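Nucleotidyltransferase-like protein (Exiguobacterium sibiricum, PDB 3C18) is of unestablished function but probably transfers nucleotides, and pairs a nucleotidyltransferase-like domain with a substrate-binding domain and a helix-turn-helix domain. Local coordinates at residues 120-134 against 212-226. Numbering follows the deposited sequence.
Sequences CLQMSLSFAKLLRRF and LEHLLQSKVLSGGKY
Ser124 and Gly223 mark the tightest passage, their CA atoms 4.4 Å apart, where helix 120-134 crosses helix 220-226 at -121°; beyond the break at Lys219, helix 212-218 runs more nearly antiparallel to it and farther off. Phe127 CG comes within 3.5 Å of Gly223 CA, and with no side chain on the glycine the ring meets the backbone directly. Ser124 OG donates a short hydrogen bond of 2.6 Å to Gly223 O, the donor tilted 34° from the carbonyl plane. Beside it a water donates to Cys120 O and Ser222 O and accepts from Tyr226 N, tying the two backbones together. Tyr226 runs alongside Leu121 in the same direction; CD1 of Leu121 covers one face of the ring, 4.0 Å from its centroid, and the phenol hydroxyl goes on to bond Arg248 O. At the other end Leu216 is a knob set among Phe127, Leu130, Leu131 and Phe134. Its two methyls divide the work, with chi2 at 31°, off the usual staggered values: CD1 presses on Leu130 CD2, a tight 3.5 Å, and on the Phe127 ring, while CD2 lies off-centre against Phe134. Leu216 O meets the Phe127 edge in the ring plane. Phe134 and Leu212 pass each other head to tail, Phe134 CD1 to Leu212 CB 3.7 Å, and Phe134 CZ reaches the aliphatic part of Glu213. Lys219 sends its amine away to Glu167 and Asp184, whereas helix 253-265 packs against Phe127 and Leu131. A single knob-in-hole at Leu216 and the close Ser124-Gly223 crossing thus hold helix 116-142 to helices 201-218 and 220-231, within a helical region assigned largely to the YgxA-like substrate-binding family.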
ATOM      1  N   CYS A 120      -0.287   9.876 -16.668  1.00 30.74           N
ATOM      2  CA  CYS A 120      -1.003   8.733 -17.267  1.00 29.97           C
ATOM      3  C   CYS A 120      -0.753   7.484 -16.478  1.00 26.80           C
ATOM      4  O   CYS A 120      -1.646   6.665 -16.319  1.00 27.93           O
ATOM      5  CB  CYS A 120      -0.632   8.525 -18.739  1.00 34.25           C
ATOM      6  SG  CYS A 120      -1.422   9.806 -19.764  1.00 40.83           S
ATOM      7  N   LEU A 121       0.455   7.357 -15.953  1.00 26.23           N
ATOM      8  CA  LEU A 121       0.809   6.185 -15.124  1.00 26.23           C
ATOM      9  C   LEU A 121       0.008   6.221 -13.834  1.00 28.86           C
ATOM     10  O   LEU A 121      -0.524   5.211 -13.370  1.00 30.41           O
ATOM     11  CB  LEU A 121       2.307   6.173 -14.793  1.00 27.50           C
ATOM     12  CG  LEU A 121       2.738   5.070 -13.821  1.00 27.96           C
ATOM     13  CD1 LEU A 121       2.233   3.716 -14.261  1.00 25.83           C
ATOM     14  CD2 LEU A 121       4.242   5.088 -13.642  1.00 25.43           C
ATOM     15  N   GLN A 122      -0.084   7.411 -13.264  1.00 28.60           N
ATOM     16  CA  GLN A 122      -0.881   7.609 -12.038  1.00 25.14           C
ATOM     17  C   GLN A 122      -2.367   7.296 -12.260  1.00 28.54           C
ATOM     18  O   GLN A 122      -3.066   6.806 -11.364  1.00 29.72           O
ATOM     19  CB  GLN A 122      -0.672   9.009 -11.504  1.00 27.88           C
ATOM     20  CG  GLN A 122       0.724   9.190 -10.846  1.00 27.63           C
ATOM     21  CD  GLN A 122       0.938  10.551 -10.292  1.00 28.13           C
ATOM     22  OE1 GLN A 122       0.005  11.163  -9.746  1.00 27.88           O
ATOM     23  NE2 GLN A 122       2.195  11.054 -10.395  1.00 28.83           N
HETATM   24  N   MSE A 123      -2.850   7.594 -13.465  1.00 31.25           N
HETATM   25  CA  MSE A 123      -4.245   7.372 -13.805  1.00 26.68           C
HETATM   26  C   MSE A 123      -4.490   5.898 -13.918  1.00 28.89           C
HETATM   27  O   MSE A 123      -5.494   5.414 -13.452  1.00 27.06           O
HETATM   28  CB  MSE A 123      -4.688   8.115 -15.071  1.00 29.61           C
HETATM   29  CG  MSE A 123      -4.818   9.588 -14.881  1.00 30.30           C
HETATM   30 SE   MSE A 123      -5.769  10.454 -16.334  0.75 33.39          SE
HETATM   31  CE  MSE A 123      -4.479  10.196 -17.755  1.00 34.90           C
ATOM     32  N   SER A 124      -3.540   5.152 -14.459  1.00 26.81           N
ATOM     33  CA  SER A 124      -3.703   3.685 -14.561  1.00 24.85           C
ATOM     34  C   SER A 124      -3.661   3.040 -13.187  1.00 25.75           C
ATOM     35  O   SER A 124      -4.364   2.110 -12.923  1.00 26.90           O
ATOM     36  CB  SER A 124      -2.650   3.045 -15.463  1.00 28.46           C
ATOM     37  OG  SER A 124      -2.809   3.465 -16.831  1.00 36.90           O
ATOM     38  N   LEU A 125      -2.810   3.557 -12.311  1.00 25.17           N
ATOM     39  CA  LEU A 125      -2.711   3.037 -10.945  1.00 26.34           C
ATOM     40  C   LEU A 125      -3.979   3.315 -10.147  1.00 25.00           C
ATOM     41  O   LEU A 125      -4.437   2.496  -9.397  1.00 26.86           O
ATOM     42  CB  LEU A 125      -1.465   3.578 -10.236  1.00 26.68           C
ATOM     43  CG  LEU A 125      -0.137   3.035 -10.830  1.00 29.78           C
ATOM     44  CD1 LEU A 125       1.118   3.830 -10.391  1.00 25.09           C
ATOM     45  CD2 LEU A 125       0.018   1.572 -10.422  1.00 30.86           C
ATOM     46  N   SER A 126      -4.580   4.473 -10.364  1.00 24.19           N
ATOM     47  CA  SER A 126      -5.815   4.847  -9.662  0.50 23.24           C
ATOM     48  C   SER A 126      -6.984   4.016 -10.177  1.00 22.45           C
ATOM     49  O   SER A 126      -7.816   3.468  -9.423  1.00 27.32           O
ATOM     50  CB  SER A 126      -6.081   6.342  -9.888  0.50 24.62           C
ATOM     51  OG  SER A 126      -7.174   6.798  -9.130  0.50 23.52           O
ATOM     52  N   PHE A 127      -7.024   3.902 -11.484  1.00 21.95           N
ATOM     53  CA  PHE A 127      -8.059   3.138 -12.152  1.00 23.67           C
ATOM     54  C   PHE A 127      -7.960   1.664 -11.738  1.00 24.56           C
ATOM     55  O   PHE A 127      -8.958   0.979 -11.504  1.00 27.98           O
ATOM     56  CB  PHE A 127      -7.917   3.244 -13.676  1.00 24.47           C
ATOM     57  CG  PHE A 127      -9.020   2.573 -14.414  1.00 30.48           C
ATOM     58  CD1 PHE A 127     -10.195   3.262 -14.680  1.00 29.90           C
ATOM     59  CD2 PHE A 127      -8.911   1.242 -14.816  1.00 30.21           C
ATOM     60  CE1 PHE A 127     -11.251   2.640 -15.336  1.00 32.47           C
ATOM     61  CE2 PHE A 127      -9.975   0.606 -15.480  1.00 25.34           C
ATOM     62  CZ  PHE A 127     -11.145   1.313 -15.736  1.00 32.68           C
ATOM     63  N   ALA A 128      -6.739   1.175 -11.620  1.00 25.17           N
ATOM     64  CA  ALA A 128      -6.536  -0.245 -11.202  1.00 25.43           C
ATOM     65  C   ALA A 128      -7.172  -0.507  -9.829  1.00 27.71           C
ATOM     66  O   ALA A 128      -7.852  -1.533  -9.566  1.00 32.40           O
ATOM     67  CB  ALA A 128      -5.038  -0.561 -11.162  1.00 27.95           C
ATOM     68  N   LYS A 129      -6.989   0.448  -8.934  1.00 28.09           N
ATOM     69  CA  LYS A 129      -7.461   0.273  -7.549  1.00 26.97           C
ATOM     70  C   LYS A 129      -8.968   0.463  -7.477  1.00 26.82           C
ATOM     71  O   LYS A 129      -9.686  -0.201  -6.695  1.00 29.96           O
ATOM     72  CB  LYS A 129      -6.769   1.261  -6.619  1.00 31.27           C
ATOM     73  CG  LYS A 129      -5.279   1.063  -6.427  1.00 31.62           C
ATOM     74  CD  LYS A 129      -4.945  -0.328  -5.959  1.00 42.77           C
ATOM     75  N   LEU A 130      -9.454   1.393  -8.280  1.00 27.43           N
ATOM     76  CA  LEU A 130     -10.926   1.619  -8.358  1.00 27.04           C
ATOM     77  C   LEU A 130     -11.611   0.324  -8.788  1.00 27.18           C
ATOM     78  O   LEU A 130     -12.640  -0.101  -8.245  1.00 29.71           O
ATOM     79  CB  LEU A 130     -11.246   2.721  -9.372  1.00 22.92           C
ATOM     80  CG  LEU A 130     -12.635   2.868  -9.976  1.00 27.70           C
ATOM     81  CD1 LEU A 130     -13.710   3.108  -8.935  1.00 31.46           C
ATOM     82  CD2 LEU A 130     -12.573   4.025 -11.011  1.00 29.64           C
ATOM     83  N   LEU A 131     -10.987  -0.328  -9.747  1.00 28.31           N
ATOM     84  CA  LEU A 131     -11.559  -1.510 -10.397  1.00 30.14           C
ATOM     85  C   LEU A 131     -11.594  -2.667  -9.423  1.00 29.19           C
ATOM     86  O   LEU A 131     -12.590  -3.352  -9.284  1.00 34.05           O
ATOM     87  CB  LEU A 131     -10.774  -1.863 -11.681  1.00 29.77           C
ATOM     88  CG  LEU A 131     -11.240  -3.108 -12.441  1.00 35.78           C
ATOM     89  CD1 LEU A 131     -12.612  -2.916 -13.077  1.00 34.10           C
ATOM     90  CD2 LEU A 131     -10.179  -3.466 -13.513  1.00 37.05           C
ATOM     91  N   ARG A 132     -10.531  -2.794  -8.655  1.00 29.40           N
ATOM     92  CA  ARG A 132     -10.405  -3.876  -7.668  1.00 31.03           C
ATOM     93  C   ARG A 132     -11.343  -3.668  -6.500  1.00 26.62           C
ATOM     94  O   ARG A 132     -11.994  -4.603  -6.014  1.00 27.32           O
ATOM     95  CB  ARG A 132      -8.967  -3.963  -7.164  1.00 33.22           C
ATOM     96  CG  ARG A 132      -8.711  -5.094  -6.225  1.00 50.90           C
ATOM     97  CD  ARG A 132      -8.696  -6.466  -6.962  1.00 67.59           C
ATOM     98  NE  ARG A 132      -7.652  -6.555  -7.997  1.00 75.16           N
ATOM     99  CZ  ARG A 132      -6.405  -6.977  -7.776  1.00 75.02           C
ATOM    100  NH1 ARG A 132      -6.034  -7.331  -6.552  1.00 79.14           N
ATOM    101  NH2 ARG A 132      -5.525  -7.040  -8.776  1.00 66.94           N
ATOM    102  N   ARG A 133     -11.460  -2.432  -6.048  1.00 26.47           N
ATOM    103  CA  ARG A 133     -12.390  -2.133  -4.934  1.00 24.51           C
ATOM    104  C   ARG A 133     -13.846  -2.330  -5.363  1.00 26.51           C
ATOM    105  O   ARG A 133     -14.687  -2.860  -4.614  1.00 27.20           O
ATOM    106  CB  ARG A 133     -12.152  -0.729  -4.353  1.00 26.45           C
ATOM    107  CG  ARG A 133     -10.802  -0.550  -3.688  1.00 26.12           C
ATOM    108  CD  ARG A 133     -10.663  -1.213  -2.314  1.00 32.13           C
ATOM    109  NE  ARG A 133     -10.563  -2.668  -2.373  1.00 31.67           N
ATOM    110  CZ  ARG A 133      -9.474  -3.340  -2.747  1.00 40.23           C
ATOM    111  NH1 ARG A 133      -8.380  -2.699  -3.097  1.00 43.14           N
ATOM    112  NH2 ARG A 133      -9.496  -4.657  -2.814  1.00 39.43           N
ATOM    113  N   PHE A 134     -14.130  -1.950  -6.592  1.00 27.38           N
ATOM    114  CA  PHE A 134     -15.486  -2.114  -7.165  1.00 26.93           C
ATOM    115  C   PHE A 134     -15.845  -3.603  -7.245  1.00 27.78           C
ATOM    116  O   PHE A 134     -16.899  -4.054  -6.849  1.00 28.17           O
ATOM    117  CB  PHE A 134     -15.586  -1.447  -8.538  1.00 28.57           C
ATOM    118  CG  PHE A 134     -16.813  -1.839  -9.310  1.00 29.45           C
ATOM    119  CD1 PHE A 134     -18.047  -1.274  -9.017  1.00 25.87           C
ATOM    120  CD2 PHE A 134     -16.736  -2.758 -10.332  1.00 28.29           C
ATOM    121  CE1 PHE A 134     -19.164  -1.655  -9.704  1.00 24.98           C
ATOM    122  CE2 PHE A 134     -17.856  -3.123 -11.031  1.00 34.39           C
ATOM    123  CZ  PHE A 134     -19.077  -2.559 -10.708  1.00 35.02           C
ATOM    124  N   LEU A 212     -21.040   3.577  -9.777  1.00 32.73           N
ATOM    125  CA  LEU A 212     -19.628   3.234  -9.974  1.00 30.76           C
ATOM    126  C   LEU A 212     -19.405   2.518 -11.290  1.00 34.54           C
ATOM    127  O   LEU A 212     -18.349   2.688 -11.957  1.00 32.96           O
ATOM    128  CB  LEU A 212     -19.085   2.320  -8.865  1.00 33.28           C
ATOM    129  CG  LEU A 212     -18.566   2.938  -7.570  1.00 34.17           C
ATOM    130  CD1 LEU A 212     -18.455   1.878  -6.432  1.00 28.64           C
ATOM    131  CD2 LEU A 212     -17.239   3.591  -7.818  1.00 25.70           C
ATOM    132  N   GLU A 213     -20.330   1.634 -11.640  1.00 30.75           N
ATOM    133  CA  GLU A 213     -20.095   0.774 -12.807  1.00 34.78           C
ATOM    134  C   GLU A 213     -20.175   1.628 -14.052  1.00 35.52           C
ATOM    135  O   GLU A 213     -19.453   1.435 -15.025  1.00 42.25           O
ATOM    136  CB  GLU A 213     -21.085  -0.389 -12.866  1.00 34.82           C
ATOM    137  CG  GLU A 213     -20.806  -1.336 -14.013  1.00 40.79           C
ATOM    138  CD  GLU A 213     -21.620  -2.614 -13.950  1.00 52.96           C
ATOM    139  OE1 GLU A 213     -22.549  -2.676 -13.114  1.00 65.23           O
ATOM    140  OE2 GLU A 213     -21.325  -3.559 -14.721  1.00 64.83           O
ATOM    141  N   HIS A 214     -21.049   2.606 -13.979  1.00 37.71           N
ATOM    142  CA  HIS A 214     -21.255   3.548 -15.070  1.00 38.92           C
ATOM    143  C   HIS A 214     -20.013   4.412 -15.281  1.00 39.74           C
ATOM    144  O   HIS A 214     -19.487   4.532 -16.380  1.00 41.06           O
ATOM    145  CB  HIS A 214     -22.434   4.445 -14.738  1.00 37.86           C
ATOM    146  CG  HIS A 214     -22.805   5.396 -15.827  1.00 51.27           C
ATOM    147  ND1 HIS A 214     -23.023   4.992 -17.129  1.00 58.33           N
ATOM    148  CD2 HIS A 214     -23.055   6.727 -15.797  1.00 54.15           C
ATOM    149  CE1 HIS A 214     -23.360   6.039 -17.860  1.00 56.64           C
ATOM    150  NE2 HIS A 214     -23.390   7.101 -17.074  1.00 58.20           N
ATOM    151  N   LEU A 215     -19.567   5.024 -14.198  1.00 39.28           N
ATOM    152  CA  LEU A 215     -18.401   5.946 -14.227  1.00 40.15           C
ATOM    153  C   LEU A 215     -17.096   5.239 -14.575  1.00 39.71           C
ATOM    154  O   LEU A 215     -16.144   5.807 -15.135  1.00 43.44           O
ATOM    155  CB  LEU A 215     -18.303   6.724 -12.905  1.00 38.81           C
ATOM    156  CG  LEU A 215     -19.505   7.657 -12.731  1.00 34.98           C
ATOM    157  CD1 LEU A 215     -19.492   8.454 -11.460  1.00 32.65           C
ATOM    158  CD2 LEU A 215     -19.556   8.595 -13.889  1.00 45.08           C
ATOM    159  N   LEU A 216     -17.085   3.958 -14.306  1.00 39.85           N
ATOM    160  CA  LEU A 216     -15.914   3.111 -14.549  1.00 42.47           C
ATOM    161  C   LEU A 216     -15.738   2.937 -16.047  1.00 43.71           C
ATOM    162  O   LEU A 216     -14.652   3.065 -16.609  1.00 46.98           O
ATOM    163  CB  LEU A 216     -16.130   1.740 -13.905  1.00 42.91           C
ATOM    164  CG  LEU A 216     -14.960   0.838 -13.599  1.00 44.42           C
ATOM    165  CD1 LEU A 216     -13.747   1.644 -13.286  1.00 47.46           C
ATOM    166  CD2 LEU A 216     -15.313  -0.022 -12.405  1.00 34.76           C
ATOM    167  N   GLN A 217     -16.835   2.528 -16.660  1.00 41.87           N
ATOM    168  CA  GLN A 217     -16.916   2.372 -18.112  1.00 41.97           C
ATOM    169  C   GLN A 217     -16.573   3.721 -18.787  1.00 37.73           C
ATOM    170  O   GLN A 217     -15.851   3.809 -19.766  1.00 36.08           O
ATOM    171  CB  GLN A 217     -18.335   1.927 -18.504  1.00 43.96           C
ATOM    172  CG  GLN A 217     -18.623   2.021 -19.990  1.00 52.96           C
ATOM    173  CD  GLN A 217     -18.081   0.837 -20.750  1.00 66.24           C
ATOM    174  OE1 GLN A 217     -18.605  -0.271 -20.619  1.00 77.72           O
ATOM    175  NE2 GLN A 217     -17.041   1.059 -21.567  1.00 62.03           N
ATOM    176  N   SER A 218     -17.042   4.783 -18.179  1.00 35.66           N
ATOM    177  CA  SER A 218     -16.861   6.132 -18.740  0.50 34.32           C
ATOM    178  C   SER A 218     -15.402   6.599 -18.734  1.00 34.92           C
ATOM    179  O   SER A 218     -15.012   7.415 -19.548  1.00 37.41           O
ATOM    180  CB  SER A 218     -17.714   7.154 -17.981  0.50 36.21           C
ATOM    181  OG  SER A 218     -19.084   6.753 -17.905  0.50 40.66           O
ATOM    182  N   LYS A 219     -14.615   6.100 -17.792  1.00 31.97           N
ATOM    183  CA  LYS A 219     -13.211   6.533 -17.616  1.00 27.36           C
ATOM    184  C   LYS A 219     -12.221   5.458 -18.033  1.00 24.92           C
ATOM    185  O   LYS A 219     -11.057   5.486 -17.709  1.00 27.22           O
ATOM    186  CB  LYS A 219     -12.949   6.906 -16.157  1.00 28.93           C
ATOM    187  CG  LYS A 219     -13.890   7.995 -15.642  1.00 34.68           C
ATOM    188  CD  LYS A 219     -13.489   8.574 -14.304  1.00 36.22           C
ATOM    189  CE  LYS A 219     -14.454   9.659 -13.842  1.00 41.83           C
ATOM    190  NZ  LYS A 219     -14.236  10.930 -14.556  1.00 33.45           N
ATOM    191  N   VAL A 220     -12.726   4.524 -18.787  1.00 26.25           N
ATOM    192  CA  VAL A 220     -11.970   3.355 -19.179  1.00 30.32           C
ATOM    193  C   VAL A 220     -10.717   3.765 -19.943  1.00 31.37           C
ATOM    194  O   VAL A 220      -9.622   3.194 -19.770  1.00 33.22           O
ATOM    195  CB  VAL A 220     -12.878   2.367 -19.996  1.00 31.23           C
ATOM    196  CG1 VAL A 220     -13.149   2.909 -21.393  1.00 33.67           C
ATOM    197  CG2 VAL A 220     -12.232   0.988 -20.062  1.00 32.87           C
ATOM    198  N   LEU A 221     -10.858   4.777 -20.783  1.00 32.12           N
ATOM    199  CA  LEU A 221      -9.706   5.193 -21.604  1.00 31.85           C
ATOM    200  C   LEU A 221      -8.652   5.918 -20.780  1.00 31.76           C
ATOM    201  O   LEU A 221      -7.454   5.887 -21.096  1.00 30.81           O
ATOM    202  CB  LEU A 221     -10.118   5.996 -22.833  1.00 35.65           C
ATOM    203  CG  LEU A 221     -10.839   5.177 -23.913  1.00 40.65           C
ATOM    204  CD1 LEU A 221     -11.204   6.076 -25.119  1.00 41.83           C
ATOM    205  CD2 LEU A 221     -10.000   3.960 -24.348  1.00 36.32           C
ATOM    206  N   SER A 222      -9.077   6.531 -19.690  1.00 33.10           N
ATOM    207  CA  SER A 222      -8.134   7.245 -18.816  1.00 34.14           C
ATOM    208  C   SER A 222      -7.277   6.220 -18.103  1.00 32.98           C
ATOM    209  O   SER A 222      -6.066   6.380 -17.890  1.00 30.59           O
ATOM    210  CB  SER A 222      -8.866   8.104 -17.794  1.00 35.51           C
ATOM    211  OG  SER A 222      -9.475   9.216 -18.437  1.00 38.82           O
ATOM    212  N   GLY A 223      -7.932   5.133 -17.778  1.00 30.53           N
ATOM    213  CA  GLY A 223      -7.307   4.072 -17.046  1.00 30.57           C
ATOM    214  C   GLY A 223      -6.354   3.256 -17.906  1.00 31.44           C
ATOM    215  O   GLY A 223      -5.284   2.838 -17.460  1.00 33.11           O
ATOM    216  N   GLY A 224      -6.710   3.080 -19.166  1.00 30.22           N
ATOM    217  CA  GLY A 224      -5.939   2.162 -20.020  1.00 29.71           C
ATOM    218  C   GLY A 224      -4.892   2.817 -20.883  1.00 30.33           C
ATOM    219  O   GLY A 224      -4.033   2.159 -21.437  1.00 29.99           O
ATOM    220  N   LYS A 225      -4.986   4.119 -21.005  1.00 29.23           N
ATOM    221  CA  LYS A 225      -4.118   4.870 -21.932  1.00 31.82           C
ATOM    222  C   LYS A 225      -2.608   4.563 -21.796  1.00 31.94           C
ATOM    223  O   LYS A 225      -1.899   4.328 -22.778  1.00 30.58           O
ATOM    224  CB  LYS A 225      -4.417   6.367 -21.800  1.00 34.79           C
ATOM    225  CG  LYS A 225      -3.472   7.304 -22.482  1.00 44.13           C
ATOM    226  CD  LYS A 225      -3.962   8.756 -22.296  1.00 56.69           C
ATOM    227  CE  LYS A 225      -2.839   9.767 -22.510  1.00 65.86           C
ATOM    228  NZ  LYS A 225      -2.476  10.000 -23.930  1.00 73.94           N
ATOM    229  N   TYR A 226      -2.114   4.551 -20.576  1.00 33.07           N
ATOM    230  CA  TYR A 226      -0.681   4.267 -20.356  1.00 28.39           C
ATOM    231  C   TYR A 226      -0.329   2.870 -20.820  1.00 30.08           C
ATOM    232  O   TYR A 226       0.661   2.651 -21.482  1.00 26.82           O
ATOM    233  CB  TYR A 226      -0.321   4.450 -18.889  1.00 29.53           C
ATOM    234  CG  TYR A 226       1.139   4.219 -18.572  1.00 30.07           C
ATOM    235  CD1 TYR A 226       2.055   5.254 -18.629  1.00 31.69           C
ATOM    236  CD2 TYR A 226       1.586   2.989 -18.192  1.00 31.22           C
ATOM    237  CE1 TYR A 226       3.368   5.055 -18.318  1.00 31.81           C
ATOM    238  CE2 TYR A 226       2.918   2.773 -17.895  1.00 24.78           C
ATOM    239  CZ  TYR A 226       3.792   3.814 -17.958  1.00 28.78           C
ATOM    240  OH  TYR A 226       5.104   3.588 -17.661  1.00 29.52           O
TER
HETATM  241  O   HOH W   1      -3.415   5.914 -18.303  1.00 28.07           O